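Local coordinates for protein mandelate racemase/muconate lactonizing enzyme/Enolase superfamily (Rhodobacter sphaeroides, PDB 2HZG) that is of unassigned function but has the two-domain build of the enolase superfamily, a smaller N-terminal domain joined to a metal-binding beta/alpha barrel, at residues I5-F11 against L29-A35; V67-V71 against I85-V89; Y128-K134 against Q317-E323. All blocks are in the same frame, centred on the assembly; numbering follows the deposited sequence. Where two conformers were deposited one is given.

Interaction 1: residues I5-F11 against L29-A35; sequences IDAVDLF and LLVRVAA
Arg-32 and Asp-9 form an ion pair on one face of an antiparallel beta hairpin, whose strands 5-14 and 27-35 form part of the three-stranded sheet of the N-terminal domain. Arg-32 CB lies against the Phe-11 ring at CE2 (4.1 Å) and close to the backbone oxygen of Asp-9. The chain leaves CB with CG anti to the backbone N (chi1 -176°) and bends at the CG-CD bond, bringing the guanidinium back over the neighbouring strand. NE donates to a water, CZ and NH1 lie near Phe-11 CZ, and NH2 bonds to Asp-9 OD2 (3.0 Å). That oxygen lies near the guanidinium plane, whereas NH2 stands above the carboxylate plane. Phe-11 CZ sits 3.6 Å above the guanidinium plane, so the ring, turned 80° from it, presents its edge to the cation. Trp-41 of the next strand meets both Phe-11 and Arg-32.

On the other face, Val-8 CG1 meets Val-31 CG1 (3.7 Å) and Leu-10 CD2 reaches Val-31. Helices 48-56 and 99-118 cover this apolar side. Near residue 6 the pairing is interrupted by a classic beta bulge, in which Asp-6 N and Ala-7 N both donate to Ala-34 O. The water on Arg-32 NE also donates to Asp-9 OD2 (2.6 Å) and Arg-32 O (2.9 Å).

Interaction 2: residues V67-V71 against I85-V89; sequences VSDSV and IAALV
Where the 3-10 turn 67-70 packs on helix 79-92 of the N-terminal domain, the flat groups that meet the other segment are the peptide carbonyls of Ser-70 and Leu-88, since no ring, amide or carboxylate side chain takes part. Ser-70 O has a methyl on each side of its carbonyl plane: Ile-85 CG2 on one (3.5 Å) and Leu-88 CD2 on the other (3.9 Å), both tilted well out of it. The Leu-88 carbonyl is approached differently. Ser-70 OG stands almost over its face, about 70° out of the plane, and the 3.5 Å from OG to Leu-88 O makes at most a weak, unsettled hydrogen bond. The firmer partner of this hydroxyl is the side-chain amide of Asn-92, at the end of the same helix.

The turn is closed by Ser-70 N bonding to Val-67 O, and the helix presents Ile-85, Leu-88 and Val-89 to it. Ser-70 is directed at the helix and enters between Leu-88 and Val-89, its CB against Val-89 CG2 (3.5 Å) and its OG beside Leu-88 CG (3.7 Å). With OG anti to the carbonyl carbon (chi1 -63°), the hydroxyl is carried past the Val-89 branch to the Leu-88 carbonyl.

Beside the serine, the side chains that meet across the contact are aliphatic. Val-67 crosses Val-89 obliquely through its CG1, and Val-71 lies at about a right angle to Ile-85. Helix 99-118 closes over Val-67, Val-71 and Val-89 through residues such as Ile-106 and Leu-103, so these valines are buried where the turn and the two helices meet. Val-71 CG2 bridges both helical residues, touching Val-89 CG2 at 3.9 Å and Ile-85 CG2 at 4.1 Å.

Interaction 3: residues Y128-K134 against Q317-E323; sequences YSASHGK and QPFAGLE
Gln-317 meets Tyr-128 through its backbone oxygen, which lies at the edge of the phenol ring beside CE2. Here the segment leading into the first strand of the beta/alpha barrel, 135-141, meets the loop before the last, 327-331, its neighbour in the barrel. Both segments precede their strands, at the end of the barrel away from the metal-binding carboxylates.

At Pro-318 the backbone oxygen accepts a short bond from Tyr-128 OH (2.6 Å), the hydroxyl standing above the carbonyl plane. Phe-319 opens a type I beta turn that runs to Leu-322. With CG between the backbone N and the carbonyl carbon (chi1 74°), its ring, whose CB starts away from 128-134, turns back so that Lys-134 CE packs over one face, 4.0 Å from the centroid. Phe-319 O is gripped twice, by Lys-134 NZ (2.9 Å) and by Leu-322 N of its own turn, which arrive from opposite faces of the carbonyl plane. The buried ammonium also bonds to Asp-325 O and to a water, so the oxygens that hold it are carbonyls and a water. Ala-320 O takes a nearly straight bond from His-132 N (2.9 Å, 174°), while its CB rests near Ser-131 OG.

Gly-321, having no side chain, comes over one face of the Tyr-128 ring: its N stands 3.4 Å above the centre and its CA makes a CH-pi contact, with the peptide plane before it steep to the ring. Leu-322 CG then touches the phenol oxygen. Last comes Glu-323, whose extended chain crosses His-132 with the carboxylate almost parallel to the imidazole (6°). Its CB stands over the middle of that ring, 3.7 Å from the centroid, while at the ring edge a water joins His-132 NE2 (2.8 Å) to Gly-321 O.

Overall arrangement
Interactions 1 and 2 belong to the N-terminal domain and are continuous: Ile-5 and Val-8 on the apolar face of the hairpin touch Val-71 and Ile-85, and helix 99-118 packs on both contacts. Their centres are 13 Å apart. Interaction 3, 27 and 28 Å from them centre to centre, joins the lead-in to the first barrel strand with the loop before the last and touches neither. Interaction 2 is buried and almost wholly apolar, while interaction 1 divides its chemistry by face, with aliphatic packing against helices on one and an ion pair with water on the other. Interaction 3, partly buried and without strand pairing, relies on one backbone bond, two side-chain bonds to backbone oxygens, and CH-pi contacts.

Interaction 1: residues I5-F11 against L29-A35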
loop_
_atom_site.group_PDB
_atom_site.type_symbol
_atom_site.label_atom_id
_atom_site.label_comp_id
_atom_site.label_asym_id
_atom_site.label_seq_id
_atom_site.Cartn_x
_atom_site.Cartn_y
_atom_site.Cartn_z
ATOM N N ILE A 5 -23.549 2.235 13.974
ATOM C CA ILE A 5 -22.303 1.975 14.701
ATOM C C ILE A 5 -22.092 3.061 15.742
ATOM O O ILE A 5 -21.940 4.236 15.405
ATOM C CB ILE A 5 -21.087 1.880 13.731
ATOM C CG1 ILE A 5 -21.297 0.701 12.754
ATOM C CG2 ILE A 5 -19.756 1.769 14.527
ATOM C CD1 ILE A 5 -20.393 0.712 11.524
ATOM N N ASP A 6 -22.092 2.668 17.015
ATOM C CA ASP A 6 -21.965 3.566 18.167
ATOM C C ASP A 6 -20.558 3.540 18.773
ATOM O O ASP A 6 -20.165 4.444 19.486
ATOM C CB ASP A 6 -22.965 3.163 19.274
ATOM C CG ASP A 6 -24.396 2.983 18.760
ATOM O OD1 ASP A 6 -24.980 3.945 18.219
ATOM O OD2 ASP A 6 -24.954 1.877 18.920
ATOM N N ALA A 7 -19.823 2.456 18.538
ATOM C CA ALA A 7 -18.494 2.288 19.156
ATOM C C ALA A 7 -17.615 1.400 18.287
ATOM O O ALA A 7 -18.094 0.435 17.672
ATOM C CB ALA A 7 -18.615 1.684 20.583
ATOM N N VAL A 8 -16.334 1.730 18.233
ATOM C CA VAL A 8 -15.346 0.859 17.599
ATOM C C VAL A 8 -14.152 0.932 18.507
ATOM O O VAL A 8 -13.486 1.980 18.586
ATOM C CB VAL A 8 -14.932 1.310 16.174
ATOM C CG1 VAL A 8 -13.930 0.306 15.551
ATOM C CG2 VAL A 8 -16.147 1.506 15.266
ATOM N N ASP A 9 -13.895 -0.174 19.207
ATOM C CA ASP A 9 -12.787 -0.243 20.135
ATOM C C ASP A 9 -11.685 -1.117 19.579
ATOM O O ASP A 9 -11.936 -2.228 19.070
ATOM C CB ASP A 9 -13.237 -0.752 21.511
ATOM C CG ASP A 9 -14.186 0.219 22.181
ATOM O OD1 ASP A 9 -13.799 1.399 22.346
ATOM O OD2 ASP A 9 -15.328 -0.184 22.480
ATOM N N LEU A 10 -10.473 -0.583 19.697
ATOM C CA LEU A 10 -9.275 -1.158 19.098
ATOM C C LEU A 10 -8.332 -1.632 20.191
ATOM O O LEU A 10 -7.882 -0.832 21.010
ATOM C CB LEU A 10 -8.578 -0.092 18.250
ATOM C CG LEU A 10 -9.412 0.643 17.177
ATOM C CD1 LEU A 10 -8.514 1.577 16.313
ATOM C CD2 LEU A 10 -10.178 -0.345 16.290
ATOM N N PHE A 11 -8.007 -2.923 20.161
ATOM C CA PHE A 11 -7.189 -3.574 21.175
ATOM C C PHE A 11 -5.861 -4.019 20.580
ATOM O O PHE A 11 -5.817 -4.941 19.780
ATOM C CB PHE A 11 -7.939 -4.788 21.734
ATOM C CG PHE A 11 -9.207 -4.428 22.459
ATOM C CD1 PHE A 11 -9.199 -4.279 23.851
ATOM C CD2 PHE A 11 -10.397 -4.222 21.755
ATOM C CE1 PHE A 11 -10.365 -3.947 24.536
ATOM C CE2 PHE A 11 -11.575 -3.881 22.431
ATOM C CZ PHE A 11 -11.552 -3.740 23.829
ATOM N N LEU A 29 -4.105 -6.760 16.260
ATOM C CA LEU A 29 -5.003 -5.642 16.485
ATOM C C LEU A 29 -6.431 -6.168 16.357
ATOM O O LEU A 29 -6.862 -6.527 15.266
ATOM C CB LEU A 29 -4.743 -4.466 15.529
ATOM C CG LEU A 29 -5.683 -3.256 15.768
ATOM C CD1 LEU A 29 -5.482 -2.600 17.135
ATOM C CD2 LEU A 29 -5.497 -2.223 14.679
ATOM N N LEU A 30 -7.135 -6.247 17.487
ATOM C CA LEU A 30 -8.519 -6.716 17.491
ATOM C C LEU A 30 -9.470 -5.523 17.468
ATOM O O LEU A 30 -9.156 -4.450 17.969
ATOM C CB LEU A 30 -8.792 -7.600 18.720
ATOM C CG LEU A 30 -8.040 -8.934 18.870
ATOM C CD1 LEU A 30 -8.684 -9.747 19.989
ATOM C CD2 LEU A 30 -8.053 -9.757 17.581
ATOM N N VAL A 31 -10.631 -5.721 16.868
ATOM C CA VAL A 31 -11.552 -4.625 16.640
ATOM C C VAL A 31 -12.907 -5.081 17.131
ATOM O O VAL A 31 -13.436 -6.082 16.642
ATOM C CB VAL A 31 -11.678 -4.264 15.122
ATOM C CG1 VAL A 31 -12.681 -3.131 14.929
ATOM C CG2 VAL A 31 -10.315 -3.870 14.497
ATOM N N ARG A 32 -13.460 -4.351 18.097
ATOM C CA ARG A 32 -14.813 -4.641 18.564
ATOM C C ARG A 32 -15.718 -3.513 18.120
ATOM O O ARG A 32 -15.522 -2.364 18.524
ATOM C CB ARG A 32 -14.862 -4.782 20.098
ATOM C CG ARG A 32 -16.254 -5.194 20.627
ATOM C CD ARG A 32 -16.341 -5.206 22.151
ATOM N NE ARG A 32 -15.992 -3.916 22.735
ATOM C CZ ARG A 32 -15.449 -3.748 23.940
ATOM N NH1 ARG A 32 -15.198 -4.803 24.726
ATOM N NH2 ARG A 32 -15.155 -2.518 24.359
ATOM N N VAL A 33 -16.704 -3.837 17.292
ATOM C CA VAL A 33 -17.674 -2.854 16.833
ATOM C C VAL A 33 -18.973 -3.065 17.629
ATOM O O VAL A 33 -19.391 -4.217 17.841
ATOM C CB VAL A 33 -17.935 -2.978 15.311
ATOM C CG1 VAL A 33 -18.993 -1.964 14.849
ATOM C CG2 VAL A 33 -16.624 -2.792 14.510
ATOM N N ALA A 34 -19.577 -1.969 18.085
ATOM C CA ALA A 34 -20.880 -2.009 18.755
ATOM C C ALA A 34 -21.892 -1.196 17.958
ATOM O O ALA A 34 -21.621 -0.052 17.581
ATOM C CB ALA A 34 -20.786 -1.467 20.207
ATOM N N ALA A 35 -23.060 -1.780 17.727
ATOM C CA ALA A 35 -24.161 -1.062 17.100
ATOM C C ALA A 35 -25.412 -1.387 17.904
ATOM O O ALA A 35 -25.950 -2.489 17.802
ATOM C CB ALA A 35 -24.328 -1.476 15.637
HETATM O O HOH W 1 -16.932 -1.670 21.001
#

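Interaction 2: residues V67-V71 against I85-V89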
loop_
_atom_site.group_PDB
_atom_site.type_symbol
_atom_site.label_atom_id
_atom_site.label_comp_id
_atom_site.label_asym_id
_atom_site.label_seq_id
_atom_site.Cartn_x
_atom_site.Cartn_y
_atom_site.Cartn_z
ATOM N N VAL A 67 -9.940 6.720 9.336
ATOM C CA VAL A 67 -10.932 5.697 9.027
ATOM C C VAL A 67 -12.242 5.874 9.834
ATOM O O VAL A 67 -13.326 5.642 9.303
ATOM C CB VAL A 67 -10.343 4.266 9.144
ATOM C CG1 VAL A 67 -11.449 3.180 8.990
ATOM C CG2 VAL A 67 -9.246 4.079 8.100
ATOM N N SER A 68 -12.131 6.304 11.091
ATOM C CA SER A 68 -13.290 6.478 11.984
ATOM C C SER A 68 -14.386 7.394 11.429
ATOM O O SER A 68 -15.562 7.222 11.754
ATOM C CB SER A 68 -12.838 7.033 13.329
ATOM O OG SER A 68 -12.323 8.340 13.167
ATOM N N ASP A 69 -13.988 8.380 10.626
ATOM C CA ASP A 69 -14.936 9.319 9.979
ATOM C C ASP A 69 -15.946 8.628 9.077
ATOM O O ASP A 69 -17.050 9.130 8.878
ATOM C CB ASP A 69 -14.180 10.359 9.134
ATOM C CG ASP A 69 -13.668 11.541 9.948
ATOM O OD1 ASP A 69 -13.823 11.565 11.185
ATOM O OD2 ASP A 69 -13.083 12.457 9.329
ATOM N N SER A 70 -15.547 7.498 8.496
ATOM C CA SER A 70 -16.397 6.760 7.568
ATOM C C SER A 70 -17.107 5.576 8.212
ATOM O O SER A 70 -17.803 4.823 7.528
ATOM C CB SER A 70 -15.551 6.248 6.393
ATOM O OG SER A 70 -15.005 7.336 5.664
ATOM N N VAL A 71 -16.889 5.388 9.511
ATOM C CA VAL A 71 -17.365 4.203 10.208
ATOM C C VAL A 71 -18.294 4.564 11.392
ATOM O O VAL A 71 -19.435 4.092 11.454
ATOM C CB VAL A 71 -16.177 3.295 10.681
ATOM C CG1 VAL A 71 -16.700 2.068 11.452
ATOM C CG2 VAL A 71 -15.308 2.841 9.494
ATOM N N ILE A 85 -20.094 1.105 3.606
ATOM C CA ILE A 85 -19.134 1.646 4.542
ATOM C C ILE A 85 -17.692 1.462 4.048
ATOM O O ILE A 85 -16.865 2.390 4.144
ATOM C CB ILE A 85 -19.337 1.046 5.966
ATOM C CG1 ILE A 85 -20.647 1.592 6.576
ATOM C CG2 ILE A 85 -18.121 1.358 6.873
ATOM C CD1 ILE A 85 -21.153 0.834 7.840
ATOM N N ALA A 86 -17.385 0.259 3.556
ATOM C CA ALA A 86 -16.057 -0.028 2.977
ATOM C C ALA A 86 -15.707 0.895 1.792
ATOM O O ALA A 86 -14.587 1.391 1.697
ATOM C CB ALA A 86 -15.971 -1.499 2.549
ATOM N N ALA A 87 -16.663 1.116 0.890
ATOM C CA ALA A 87 -16.482 2.088 -0.214
ATOM C C ALA A 87 -16.243 3.517 0.295
ATOM O O ALA A 87 -15.437 4.252 -0.268
ATOM C CB ALA A 87 -17.674 2.043 -1.173
ATOM N N LEU A 88 -16.938 3.897 1.368
ATOM C CA LEU A 88 -16.765 5.218 1.991
ATOM C C LEU A 88 -15.342 5.397 2.539
ATOM O O LEU A 88 -14.700 6.414 2.302
ATOM C CB LEU A 88 -17.798 5.445 3.115
ATOM C CG LEU A 88 -18.066 6.893 3.560
ATOM C CD1 LEU A 88 -18.419 7.839 2.395
ATOM C CD2 LEU A 88 -19.204 6.906 4.581
ATOM N N VAL A 89 -14.859 4.401 3.278
ATOM C CA VAL A 89 -13.454 4.398 3.734
ATOM C C VAL A 89 -12.522 4.489 2.537
ATOM O O VAL A 89 -11.595 5.278 2.560
ATOM C CB VAL A 89 -13.121 3.146 4.580
ATOM C CG1 VAL A 89 -11.595 3.048 4.847
ATOM C CG2 VAL A 89 -13.931 3.133 5.888
#

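Interaction 3: residues Y128-K134 against Q317-E323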
loop_
_atom_site.group_PDB
_atom_site.type_symbol
_atom_site.label_atom_id
_atom_site.label_comp_id
_atom_site.label_asym_id
_atom_site.label_seq_id
_atom_site.Cartn_x
_atom_site.Cartn_y
_atom_site.Cartn_z
ATOM N N TYR A 128 -23.213 -17.713 0.363
ATOM C CA TYR A 128 -23.012 -19.147 0.174
ATOM C C TYR A 128 -24.173 -19.937 0.785
ATOM O O TYR A 128 -24.750 -19.517 1.784
ATOM C CB TYR A 128 -21.668 -19.603 0.745
ATOM C CG TYR A 128 -20.453 -19.185 -0.080
ATOM C CD1 TYR A 128 -20.358 -19.503 -1.446
ATOM C CD2 TYR A 128 -19.383 -18.506 0.518
ATOM C CE1 TYR A 128 -19.242 -19.143 -2.200
ATOM C CE2 TYR A 128 -18.249 -18.136 -0.238
ATOM C CZ TYR A 128 -18.186 -18.465 -1.590
ATOM O OH TYR A 128 -17.084 -18.100 -2.330
ATOM N N SER A 129 -24.510 -21.070 0.175
ATOM C CA SER A 129 -25.617 -21.898 0.662
ATOM C C SER A 129 -25.147 -22.949 1.664
ATOM O O SER A 129 -25.956 -23.513 2.410
ATOM C CB SER A 129 -26.366 -22.567 -0.505
ATOM O OG SER A 129 -25.597 -23.597 -1.105
ATOM N N ALA A 130 -23.838 -23.199 1.679
ATOM C CA ALA A 130 -23.250 -24.225 2.532
ATOM C C ALA A 130 -21.814 -23.841 2.902
ATOM O O ALA A 130 -21.185 -23.044 2.197
ATOM C CB ALA A 130 -23.281 -25.585 1.815
ATOM N N SER A 131 -21.333 -24.391 4.020
ATOM C CA SER A 131 -19.929 -24.315 4.410
ATOM C C SER A 131 -19.308 -25.714 4.332
ATOM O O SER A 131 -19.593 -26.598 5.149
ATOM C CB SER A 131 -19.782 -23.742 5.808
ATOM O OG SER A 131 -18.436 -23.756 6.233
ATOM N N HIS A 132 -18.458 -25.897 3.332
ATOM C CA HIS A 132 -17.881 -27.203 3.022
ATOM C C HIS A 132 -16.580 -27.461 3.768
ATOM O O HIS A 132 -15.825 -26.525 4.084
ATOM C CB HIS A 132 -17.653 -27.304 1.506
ATOM C CG HIS A 132 -18.916 -27.219 0.705
ATOM N ND1 HIS A 132 -19.859 -28.226 0.694
ATOM C CD2 HIS A 132 -19.385 -26.258 -0.126
ATOM C CE1 HIS A 132 -20.863 -27.881 -0.096
ATOM N NE2 HIS A 132 -20.596 -26.694 -0.612
ATOM N N GLY A 133 -16.320 -28.742 4.029
ATOM C CA GLY A 133 -15.111 -29.170 4.706
ATOM C C GLY A 133 -13.850 -28.874 3.919
ATOM O O GLY A 133 -13.786 -29.075 2.699
ATOM N N LYS A 134 -12.865 -28.341 4.623
ATOM C CA LYS A 134 -11.559 -28.068 4.039
ATOM C C LYS A 134 -10.523 -28.934 4.721
ATOM O O LYS A 134 -10.583 -29.163 5.925
ATOM C CB LYS A 134 -11.172 -26.593 4.210
ATOM C CG LYS A 134 -12.267 -25.601 3.830
ATOM C CD LYS A 134 -12.471 -25.559 2.322
ATOM C CE LYS A 134 -13.523 -24.538 1.952
ATOM N NZ LYS A 134 -13.960 -24.785 0.571
ATOM N N GLN A 317 -14.323 -17.912 5.424
ATOM C CA GLN A 317 -15.638 -17.446 4.943
ATOM C C GLN A 317 -15.707 -17.272 3.412
ATOM O O GLN A 317 -16.635 -17.772 2.790
ATOM C CB GLN A 317 -16.095 -16.150 5.637
ATOM C CG GLN A 317 -16.100 -16.153 7.180
ATOM C CD GLN A 317 -17.100 -17.132 7.789
ATOM O OE1 GLN A 317 -18.132 -17.466 7.176
ATOM N NE2 GLN A 317 -16.793 -17.606 8.987
ATOM N N PRO A 318 -14.720 -16.585 2.790
ATOM C CA PRO A 318 -14.865 -16.283 1.354
ATOM C C PRO A 318 -14.851 -17.473 0.394
ATOM O O PRO A 318 -15.173 -17.302 -0.791
ATOM C CB PRO A 318 -13.654 -15.389 1.070
ATOM C CG PRO A 318 -13.251 -14.859 2.435
ATOM C CD PRO A 318 -13.464 -16.016 3.315
ATOM N N PHE A 319 -14.456 -18.654 0.865
ATOM C CA PHE A 319 -14.511 -19.833 0.004
ATOM C C PHE A 319 -15.239 -21.003 0.653
ATOM O O PHE A 319 -15.111 -22.139 0.201
ATOM C CB PHE A 319 -13.121 -20.209 -0.598
ATOM C CG PHE A 319 -12.106 -20.845 0.374
ATOM C CD1 PHE A 319 -11.544 -22.099 0.078
ATOM C CD2 PHE A 319 -11.635 -20.159 1.506
ATOM C CE1 PHE A 319 -10.577 -22.673 0.895
ATOM C CE2 PHE A 319 -10.687 -20.724 2.346
ATOM C CZ PHE A 319 -10.139 -21.998 2.040
ATOM N N ALA A 320 -16.036 -20.704 1.687
ATOM C CA ALA A 320 -16.802 -21.717 2.419
ATOM C C ALA A 320 -17.677 -22.538 1.468
ATOM O O ALA A 320 -17.756 -23.756 1.573
ATOM C CB ALA A 320 -17.670 -21.059 3.493
ATOM N N GLY A 321 -18.336 -21.860 0.534
ATOM C CA GLY A 321 -19.281 -22.523 -0.357
ATOM C C GLY A 321 -18.671 -23.076 -1.621
ATOM O O GLY A 321 -19.391 -23.611 -2.458
ATOM N N LEU A 322 -17.349 -22.961 -1.764
ATOM C CA LEU A 322 -16.654 -23.529 -2.919
ATOM C C LEU A 322 -16.101 -24.917 -2.593
ATOM O O LEU A 322 -14.976 -25.070 -2.094
ATOM C CB LEU A 322 -15.547 -22.591 -3.408
ATOM C CG LEU A 322 -15.958 -21.155 -3.733
ATOM C CD1 LEU A 322 -14.728 -20.414 -4.262
ATOM C CD2 LEU A 322 -17.114 -21.100 -4.744
ATOM N N GLU A 323 -16.922 -25.932 -2.860
ATOM C CA GLU A 323 -16.638 -27.267 -2.402
ATOM C C GLU A 323 -15.309 -27.829 -2.896
ATOM O O GLU A 323 -14.617 -28.497 -2.130
ATOM C CB GLU A 323 -17.777 -28.206 -2.768
ATOM C CG GLU A 323 -17.610 -29.588 -2.136
ATOM C CD GLU A 323 -18.825 -30.480 -2.316
ATOM O OE1 GLU A 323 -19.806 -30.059 -2.980
ATOM O OE2 GLU A 323 -18.790 -31.602 -1.777
HETATM O O HOH W 2 -22.118 -24.969 -2.169
HETATM O O HOH W 3 -14.568 -27.562 0.348
#